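Putative lipoprotein (Pectobacterium atrosepticum SCRI1043, PDB 3BDU) is of unknown function but is probably a membrane-anchored lipoprotein whose soluble part is a compact all-beta domain of the DUF903 family. Local coordinates at residues A[16-30]-A[33-47]. Sequence-based numbering, arbitrary orientation.
Sequences VAEGKPKVDDETGMI and TDAYGQQQQINRDNV
I30 and I42 form an antiparallel hydrogen-bonded pair: I30 N gives to I42 O at 2.9 Å, and I42 N returns to I30 O. On this side the packing is close. I30 CD1 meets V47 CG2 tip to tip at 3.6 Å, while its CG1 lies across the aliphatic part of R44, touching CG. Next door, the Q41 amide is gripped at both ends by the turn that joins strands 22-23 and 30-33. Its NE2 donates to D24 OD2 at 2.8 Å, nearly in the amide plane and on the anti side of the carboxylate, and its OE1 takes the T27 hydroxyl, OG1, at 2.7 Å; a bend at chi2 (-124°) swings the amide there, and with one end donating and the other accepting, its orientation is set. The same D24 OD2 forms a salt bridge with K20 of the second subunit.

The fold here is a three-stranded antiparallel meander, 22-23, 30-33, 39-42, in a small domain of the SH3 clan, and strand 39-42 carries its sheet on into that second subunit.

Toward A35 and E18 things slacken. E18 N donates to T33 O at 2.8 Å, almost straight (170°); beside it water 2 joins E18 O and G19 O to T33 N, and water 1 links V16 O to A35 N. V16 CG1 stands 4.4 Å from A35 CB. Water also works beside R44, where water 4, in the guanidinium plane, joins NH1 to G28 O.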
ATOM      1  N   VAL A  16      14.305  19.255 -11.967  1.00 19.64           N
ATOM      2  CA  VAL A  16      14.043  19.369 -13.397  1.00 20.29           C
ATOM      3  C   VAL A  16      14.365  18.038 -14.063  1.00 20.01           C
ATOM      4  O   VAL A  16      15.431  17.461 -13.841  1.00 19.14           O
ATOM      5  CB  VAL A  16      14.918  20.450 -14.061  1.00 23.98           C
ATOM      6  CG1 VAL A  16      14.655  20.473 -15.560  1.00 25.97           C
ATOM      7  CG2 VAL A  16      14.629  21.812 -13.448  1.00 25.13           C
ATOM      8  N   ALA A  17      13.435  17.548 -14.869  1.00 18.52           N
ATOM      9  CA  ALA A  17      13.632  16.292 -15.574  1.00 17.14           C
ATOM     10  C   ALA A  17      13.558  16.548 -17.074  1.00 19.68           C
ATOM     11  O   ALA A  17      12.766  17.377 -17.526  1.00 19.49           O
ATOM     12  CB  ALA A  17      12.549  15.285 -15.171  1.00 15.70           C
ATOM     13  N   GLU A  18      14.403  15.852 -17.826  1.00 20.69           N
ATOM     14  CA  GLU A  18      14.420  15.943 -19.282  1.00 23.39           C
ATOM     15  C   GLU A  18      13.615  14.735 -19.748  1.00 23.61           C
ATOM     16  O   GLU A  18      14.114  13.610 -19.738  1.00 23.80           O
ATOM     17  CB  GLU A  18      15.848  15.832 -19.825  1.00 27.72           C
ATOM     18  CG  GLU A  18      16.735  17.035 -19.559  1.00 34.68           C
ATOM     19  CD  GLU A  18      18.039  16.988 -20.351  1.00 40.26           C
ATOM     20  OE1 GLU A  18      18.876  16.090 -20.093  1.00 41.90           O
ATOM     21  OE2 GLU A  18      18.221  17.850 -21.239  1.00 41.67           O
ATOM     22  N   GLY A  19      12.372  14.964 -20.145  1.00 21.41           N
ATOM     23  CA  GLY A  19      11.535  13.855 -20.565  1.00 21.94           C
ATOM     24  C   GLY A  19      10.628  13.494 -19.402  1.00 22.18           C
ATOM     25  O   GLY A  19      10.971  13.755 -18.248  1.00 20.23           O
ATOM     26  N   LYS A  20       9.481  12.887 -19.695  1.00 21.00           N
ATOM     27  CA  LYS A  20       8.522  12.534 -18.651  1.00 20.86           C
ATOM     28  C   LYS A  20       8.979  11.437 -17.705  1.00 17.82           C
ATOM     29  O   LYS A  20       9.333  10.344 -18.131  1.00 17.08           O
ATOM     30  CB  LYS A  20       7.177  12.110 -19.262  1.00 21.64           C
ATOM     31  CG  LYS A  20       6.060  12.005 -18.218  1.00 22.32           C
ATOM     32  CD  LYS A  20       4.683  11.724 -18.818  1.00 24.14           C
ATOM     33  CE  LYS A  20       4.469  10.246 -19.079  1.00 24.21           C
ATOM     34  NZ  LYS A  20       3.070   9.967 -19.500  1.00 22.54           N
ATOM     35  N   PRO A  21       8.999  11.730 -16.398  1.00 15.57           N
ATOM     36  CA  PRO A  21       9.416  10.700 -15.445  1.00 15.62           C
ATOM     37  C   PRO A  21       8.368   9.593 -15.515  1.00 13.83           C
ATOM     38  O   PRO A  21       7.185   9.867 -15.717  1.00 15.48           O
ATOM     39  CB  PRO A  21       9.394  11.436 -14.106  1.00 14.89           C
ATOM     40  CG  PRO A  21       9.730  12.862 -14.506  1.00 16.58           C
ATOM     41  CD  PRO A  21       8.888  13.048 -15.744  1.00 17.20           C
ATOM     42  N   LYS A  22       8.803   8.349 -15.375  1.00 14.81           N
ATOM     43  CA  LYS A  22       7.885   7.219 -15.432  1.00 15.12           C
ATOM     44  C   LYS A  22       8.296   6.151 -14.427  1.00 16.66           C
ATOM     45  O   LYS A  22       9.464   6.063 -14.036  1.00 13.90           O
ATOM     46  CB  LYS A  22       7.894   6.602 -16.833  1.00 15.55           C
ATOM     47  CG  LYS A  22       7.493   7.570 -17.943  1.00 22.24           C
ATOM     48  CD  LYS A  22       7.665   6.942 -19.320  1.00 26.73           C
ATOM     49  CE  LYS A  22       9.044   7.220 -19.899  1.00 31.47           C
ATOM     50  NZ  LYS A  22       9.163   8.634 -20.364  1.00 28.60           N
ATOM     51  N   VAL A  23       7.332   5.337 -14.017  1.00 15.55           N
ATOM     52  CA  VAL A  23       7.630   4.261 -13.088  1.00 17.65           C
ATOM     53  C   VAL A  23       8.473   3.217 -13.805  1.00 19.25           C
ATOM     54  O   VAL A  23       8.184   2.837 -14.943  1.00 17.42           O
ATOM     55  CB  VAL A  23       6.351   3.586 -12.562  1.00 18.53           C
ATOM     56  CG1 VAL A  23       6.717   2.371 -11.702  1.00 22.71           C
ATOM     57  CG2 VAL A  23       5.547   4.580 -11.731  1.00 18.62           C
ATOM     58  N   ASP A  24       9.530   2.778 -13.132  1.00 17.66           N
ATOM     59  CA  ASP A  24      10.427   1.754 -13.653  1.00 18.67           C
ATOM     60  C   ASP A  24       9.941   0.463 -13.002  1.00 18.64           C
ATOM     61  O   ASP A  24      10.049   0.291 -11.793  1.00 18.11           O
ATOM     62  CB  ASP A  24      11.865   2.058 -13.216  1.00 18.98           C
ATOM     63  CG  ASP A  24      12.855   0.986 -13.644  1.00 20.83           C
ATOM     64  OD1 ASP A  24      12.429  -0.136 -13.999  1.00 21.45           O
ATOM     65  OD2 ASP A  24      14.070   1.270 -13.612  1.00 20.79           O
ATOM     66  N   ASP A  25       9.388  -0.442 -13.802  1.00 19.94           N
ATOM     67  CA  ASP A  25       8.873  -1.692 -13.265  1.00 21.72           C
ATOM     68  C   ASP A  25       9.933  -2.555 -12.582  1.00 20.68           C
ATOM     69  O   ASP A  25       9.604  -3.368 -11.725  1.00 21.48           O
ATOM     70  CB  ASP A  25       8.173  -2.483 -14.372  1.00 26.52           C
ATOM     71  CG  ASP A  25       6.811  -1.906 -14.722  1.00 30.87           C
ATOM     72  OD1 ASP A  25       6.634  -0.674 -14.604  1.00 35.91           O
ATOM     73  OD2 ASP A  25       5.919  -2.682 -15.117  1.00 34.35           O
ATOM     74  N   GLU A  26      11.198  -2.376 -12.947  1.00 19.98           N
ATOM     75  CA  GLU A  26      12.264  -3.161 -12.337  1.00 19.94           C
ATOM     76  C   GLU A  26      12.565  -2.731 -10.894  1.00 18.98           C
ATOM     77  O   GLU A  26      13.136  -3.503 -10.125  1.00 18.62           O
ATOM     78  CB  GLU A  26      13.553  -3.055 -13.163  1.00 21.67           C
ATOM     79  CG  GLU A  26      13.399  -3.442 -14.639  1.00 25.74           C
ATOM     80  CD  GLU A  26      14.736  -3.583 -15.359  1.00 29.49           C
ATOM     81  OE1 GLU A  26      15.655  -2.772 -15.102  1.00 28.81           O
ATOM     82  OE2 GLU A  26      14.863  -4.503 -16.195  1.00 31.55           O
ATOM     83  N   THR A  27      12.183  -1.510 -10.530  1.00 16.17           N
ATOM     84  CA  THR A  27      12.453  -1.008  -9.182  1.00 16.99           C
ATOM     85  C   THR A  27      11.218  -0.560  -8.424  1.00 17.01           C
ATOM     86  O   THR A  27      11.225  -0.532  -7.194  1.00 14.80           O
ATOM     87  CB  THR A  27      13.393   0.197  -9.213  1.00 16.51           C
ATOM     88  OG1 THR A  27      12.745   1.275  -9.898  1.00 19.29           O
ATOM     89  CG2 THR A  27      14.690  -0.148  -9.923  1.00 17.51           C
ATOM     90  N   GLY A  28      10.171  -0.194  -9.160  1.00 15.34           N
ATOM     91  CA  GLY A  28       8.946   0.281  -8.546  1.00 16.09           C
ATOM     92  C   GLY A  28       9.005   1.762  -8.201  1.00 15.90           C
ATOM     93  O   GLY A  28       8.066   2.319  -7.630  1.00 16.07           O
HETATM   94  N   MSE A  29      10.112   2.406  -8.545  1.00 14.32           N
HETATM   95  CA  MSE A  29      10.269   3.826  -8.260  1.00 16.53           C
HETATM   96  C   MSE A  29      10.089   4.652  -9.538  1.00 15.65           C
HETATM   97  O   MSE A  29       9.949   4.100 -10.627  1.00 16.93           O
HETATM   98  CB  MSE A  29      11.652   4.057  -7.640  1.00 18.21           C
HETATM   99  CG  MSE A  29      11.874   3.247  -6.357  1.00 22.26           C
HETATM  100 SE   MSE A  29      13.691   3.477  -5.707  1.00 36.04          SE
HETATM  101  CE  MSE A  29      14.561   2.228  -6.857  1.00 32.50           C
ATOM    102  N   ILE A  30      10.053   5.972  -9.404  1.00 13.80           N
ATOM    103  CA  ILE A  30       9.895   6.838 -10.568  1.00 14.87           C
ATOM    104  C   ILE A  30      11.279   7.134 -11.124  1.00 14.98           C
ATOM    105  O   ILE A  30      12.146   7.632 -10.414  1.00 13.68           O
ATOM    106  CB  ILE A  30       9.193   8.149 -10.188  1.00 16.04           C
ATOM    107  CG1 ILE A  30       7.753   7.844  -9.772  1.00 17.65           C
ATOM    108  CG2 ILE A  30       9.224   9.129 -11.361  1.00 18.31           C
ATOM    109  CD1 ILE A  30       7.007   9.052  -9.275  1.00 21.62           C
ATOM    110  N   THR A  33      15.616  11.451 -16.051  1.00 18.76           N
ATOM    111  CA  THR A  33      16.949  11.950 -16.372  1.00 20.06           C
ATOM    112  C   THR A  33      16.945  13.417 -15.957  1.00 20.27           C
ATOM    113  O   THR A  33      16.037  14.161 -16.327  1.00 17.88           O
ATOM    114  CB  THR A  33      17.231  11.863 -17.886  1.00 22.52           C
ATOM    115  OG1 THR A  33      17.024  10.519 -18.334  1.00 22.89           O
ATOM    116  CG2 THR A  33      18.674  12.269 -18.186  1.00 22.43           C
ATOM    117  N   ASP A  34      17.935  13.831 -15.172  1.00 21.76           N
ATOM    118  CA  ASP A  34      17.987  15.214 -14.728  1.00 24.02           C
ATOM    119  C   ASP A  34      18.611  16.127 -15.773  1.00 26.50           C
ATOM    120  O   ASP A  34      19.044  15.670 -16.834  1.00 25.47           O
ATOM    121  CB  ASP A  34      18.742  15.349 -13.398  1.00 26.95           C
ATOM    122  CG  ASP A  34      20.169  14.835 -13.470  1.00 27.92           C
ATOM    123  OD1 ASP A  34      20.828  15.007 -14.519  1.00 27.95           O
ATOM    124  OD2 ASP A  34      20.637  14.270 -12.458  1.00 30.39           O
ATOM    125  N   ALA A  35      18.652  17.419 -15.460  1.00 28.01           N
ATOM    126  CA  ALA A  35      19.197  18.427 -16.364  1.00 30.95           C
ATOM    127  C   ALA A  35      20.656  18.201 -16.732  1.00 32.02           C
ATOM    128  O   ALA A  35      21.172  18.835 -17.651  1.00 33.13           O
ATOM    129  CB  ALA A  35      19.027  19.820 -15.750  1.00 31.75           C
ATOM    130  N   TYR A  36      21.324  17.305 -16.016  1.00 32.83           N
ATOM    131  CA  TYR A  36      22.730  17.026 -16.283  1.00 33.32           C
ATOM    132  C   TYR A  36      22.953  15.707 -17.010  1.00 31.42           C
ATOM    133  O   TYR A  36      24.085  15.243 -17.138  1.00 31.37           O
ATOM    134  CB  TYR A  36      23.511  17.038 -14.973  1.00 37.07           C
ATOM    135  CG  TYR A  36      23.595  18.405 -14.339  1.00 41.93           C
ATOM    136  CD1 TYR A  36      24.342  19.421 -14.935  1.00 44.34           C
ATOM    137  CD2 TYR A  36      22.939  18.684 -13.144  1.00 44.39           C
ATOM    138  CE1 TYR A  36      24.435  20.685 -14.352  1.00 46.61           C
ATOM    139  CE2 TYR A  36      23.026  19.948 -12.550  1.00 47.25           C
ATOM    140  CZ  TYR A  36      23.778  20.941 -13.162  1.00 47.26           C
ATOM    141  OH  TYR A  36      23.882  22.185 -12.582  1.00 49.77           O
ATOM    142  N   GLY A  37      21.868  15.105 -17.480  1.00 29.17           N
ATOM    143  CA  GLY A  37      21.972  13.850 -18.201  1.00 27.55           C
ATOM    144  C   GLY A  37      22.150  12.628 -17.322  1.00 27.15           C
ATOM    145  O   GLY A  37      22.367  11.526 -17.823  1.00 25.93           O
ATOM    146  N   GLN A  38      22.057  12.806 -16.011  1.00 26.19           N
ATOM    147  CA  GLN A  38      22.214  11.678 -15.102  1.00 25.49           C
ATOM    148  C   GLN A  38      20.878  10.986 -14.852  1.00 23.74           C
ATOM    149  O   GLN A  38      19.862  11.645 -14.628  1.00 23.05           O
ATOM    150  CB  GLN A  38      22.799  12.140 -13.764  1.00 28.87           C
ATOM    151  CG  GLN A  38      23.183  10.985 -12.845  1.00 32.88           C
ATOM    152  CD  GLN A  38      23.982  11.430 -11.636  1.00 36.78           C
ATOM    153  OE1 GLN A  38      24.531  10.604 -10.904  1.00 39.11           O
ATOM    154  NE2 GLN A  38      24.050  12.737 -11.416  1.00 38.57           N
ATOM    155  N   GLN A  39      20.890   9.658 -14.901  1.00 21.86           N
ATOM    156  CA  GLN A  39      19.687   8.874 -14.665  1.00 23.07           C
ATOM    157  C   GLN A  39      19.464   8.780 -13.163  1.00 21.29           C
ATOM    158  O   GLN A  39      20.366   8.396 -12.415  1.00 21.10           O
ATOM    159  CB  GLN A  39      19.833   7.475 -15.266  1.00 25.29           C
ATOM    160  CG  GLN A  39      19.895   7.473 -16.787  1.00 30.85           C
ATOM    161  CD  GLN A  39      19.789   6.077 -17.377  1.00 35.75           C
ATOM    162  OE1 GLN A  39      20.743   5.300 -17.345  1.00 39.33           O
ATOM    163  NE2 GLN A  39      18.611   5.747 -17.903  1.00 37.86           N
ATOM    164  N   GLN A  40      18.258   9.135 -12.736  1.00 19.52           N
ATOM    165  CA  GLN A  40      17.889   9.136 -11.324  1.00 19.29           C
ATOM    166  C   GLN A  40      16.584   8.377 -11.107  1.00 18.63           C
ATOM    167  O   GLN A  40      15.799   8.199 -12.038  1.00 15.86           O
ATOM    168  CB  GLN A  40      17.681  10.578 -10.850  1.00 21.42           C
ATOM    169  CG  GLN A  40      18.797  11.536 -11.228  1.00 26.34           C
ATOM    170  CD  GLN A  40      19.856  11.646 -10.159  1.00 28.69           C
ATOM    171  OE1 GLN A  40      20.900  12.264 -10.363  1.00 33.27           O
ATOM    172  NE2 GLN A  40      19.590  11.055  -9.003  1.00 30.70           N
ATOM    173  N   GLN A  41      16.367   7.944  -9.869  1.00 16.28           N
ATOM    174  CA  GLN A  41      15.144   7.255  -9.480  1.00 15.27           C
ATOM    175  C   GLN A  41      14.741   7.851  -8.143  1.00 16.02           C
ATOM    176  O   GLN A  41      15.597   8.176  -7.321  1.00 17.14           O
ATOM    177  CB  GLN A  41      15.373   5.752  -9.321  1.00 15.87           C
ATOM    178  CG  GLN A  41      15.927   5.059 -10.562  1.00 18.76           C
ATOM    179  CD  GLN A  41      15.050   3.906 -11.019  1.00 18.64           C
ATOM    180  OE1 GLN A  41      14.072   3.559 -10.357  1.00 17.26           O
ATOM    181  NE2 GLN A  41      15.401   3.301 -12.155  1.00 16.55           N
ATOM    182  N   ILE A  42      13.441   8.006  -7.928  1.00 15.30           N
ATOM    183  CA  ILE A  42      12.953   8.569  -6.681  1.00 14.65           C
ATOM    184  C   ILE A  42      11.713   7.806  -6.226  1.00 14.77           C
ATOM    185  O   ILE A  42      10.846   7.482  -7.038  1.00 15.62           O
ATOM    186  CB  ILE A  42      12.623  10.074  -6.855  1.00 14.39           C
ATOM    187  CG1 ILE A  42      12.099  10.649  -5.541  1.00 13.59           C
ATOM    188  CG2 ILE A  42      11.587  10.265  -7.973  1.00 17.03           C
ATOM    189  CD1 ILE A  42      11.895  12.151  -5.588  1.00 14.16           C
ATOM    190  N   ASN A  43      11.643   7.497  -4.935  1.00 13.18           N
ATOM    191  CA  ASN A  43      10.495   6.779  -4.379  1.00 13.96           C
ATOM    192  C   ASN A  43       9.192   7.519  -4.738  1.00 13.00           C
ATOM    193  O   ASN A  43       9.076   8.725  -4.521  1.00 13.14           O
ATOM    194  CB  ASN A  43      10.639   6.669  -2.855  1.00 13.95           C
ATOM    195  CG  ASN A  43       9.642   5.699  -2.235  1.00 14.50           C
ATOM    196  OD1 ASN A  43       8.432   5.828  -2.428  1.00 17.86           O
ATOM    197  ND2 ASN A  43      10.147   4.724  -1.485  1.00 13.78           N
ATOM    198  N   ARG A  44       8.214   6.792  -5.277  1.00 13.00           N
ATOM    199  CA  ARG A  44       6.932   7.383  -5.668  1.00 15.08           C
ATOM    200  C   ARG A  44       6.275   8.124  -4.507  1.00 15.32           C
ATOM    201  O   ARG A  44       5.538   9.085  -4.716  1.00 15.22           O
ATOM    202  CB  ARG A  44       5.958   6.297  -6.155  1.00 17.62           C
ATOM    203  CG  ARG A  44       6.420   5.500  -7.365  1.00 21.21           C
ATOM    204  CD  ARG A  44       5.487   4.311  -7.616  1.00 26.60           C
ATOM    205  NE  ARG A  44       4.098   4.736  -7.770  1.00 28.81           N
ATOM    206  CZ  ARG A  44       3.082   3.910  -7.985  1.00 31.56           C
ATOM    207  NH1 ARG A  44       3.298   2.603  -8.070  1.00 33.08           N
ATOM    208  NH2 ARG A  44       1.850   4.392  -8.121  1.00 30.69           N
ATOM    209  N   ASP A  45       6.525   7.664  -3.286  1.00 13.62           N
ATOM    210  CA  ASP A  45       5.934   8.307  -2.113  1.00 17.43           C
ATOM    211  C   ASP A  45       6.524   9.687  -1.838  1.00 17.52           C
ATOM    212  O   ASP A  45       5.942  10.475  -1.093  1.00 18.72           O
ATOM    213  CB  ASP A  45       6.091   7.420  -0.877  1.00 19.63           C
ATOM    214  CG  ASP A  45       5.342   6.107  -1.011  1.00 23.98           C
ATOM    215  OD1 ASP A  45       4.254   6.115  -1.624  1.00 23.99           O
ATOM    216  OD2 ASP A  45       5.831   5.074  -0.498  1.00 27.11           O
ATOM    217  N   ASN A  46       7.658   9.991  -2.458  1.00 15.26           N
ATOM    218  CA  ASN A  46       8.297  11.285  -2.255  1.00 17.31           C
ATOM    219  C   ASN A  46       7.993  12.258  -3.389  1.00 17.49           C
ATOM    220  O   ASN A  46       8.592  13.331  -3.460  1.00 17.50           O
ATOM    221  CB  ASN A  46       9.813  11.133  -2.122  1.00 20.21           C
ATOM    222  CG  ASN A  46      10.471  12.364  -1.503  1.00 26.67           C
ATOM    223  OD1 ASN A  46      11.679  12.572  -1.633  1.00 30.04           O
ATOM    224  ND2 ASN A  46       9.673  13.179  -0.812  1.00 26.63           N
ATOM    225  N   VAL A  47       7.082  11.880  -4.283  1.00 15.36           N
ATOM    226  CA  VAL A  47       6.713  12.751  -5.393  1.00 15.91           C
ATOM    227  C   VAL A  47       5.282  13.229  -5.183  1.00 18.76           C
ATOM    228  O   VAL A  47       4.323  12.452  -5.284  1.00 18.42           O
ATOM    229  CB  VAL A  47       6.830  12.031  -6.760  1.00 17.28           C
ATOM    230  CG1 VAL A  47       6.421  12.981  -7.881  1.00 19.13           C
ATOM    231  CG2 VAL A  47       8.266  11.557  -6.978  1.00 16.48           C
TER
HETATM  232  O   HOH W   1      17.778  18.392 -12.842  1.00 27.43           O
HETATM  233  O   HOH W   2      13.103  12.026 -17.633  1.00 23.26           O
HETATM  234  O   HOH W   3       8.363   3.935  -5.266  1.00 15.73           O
HETATM  235  O   HOH W   4       5.707   1.174  -7.332  1.00 33.34           O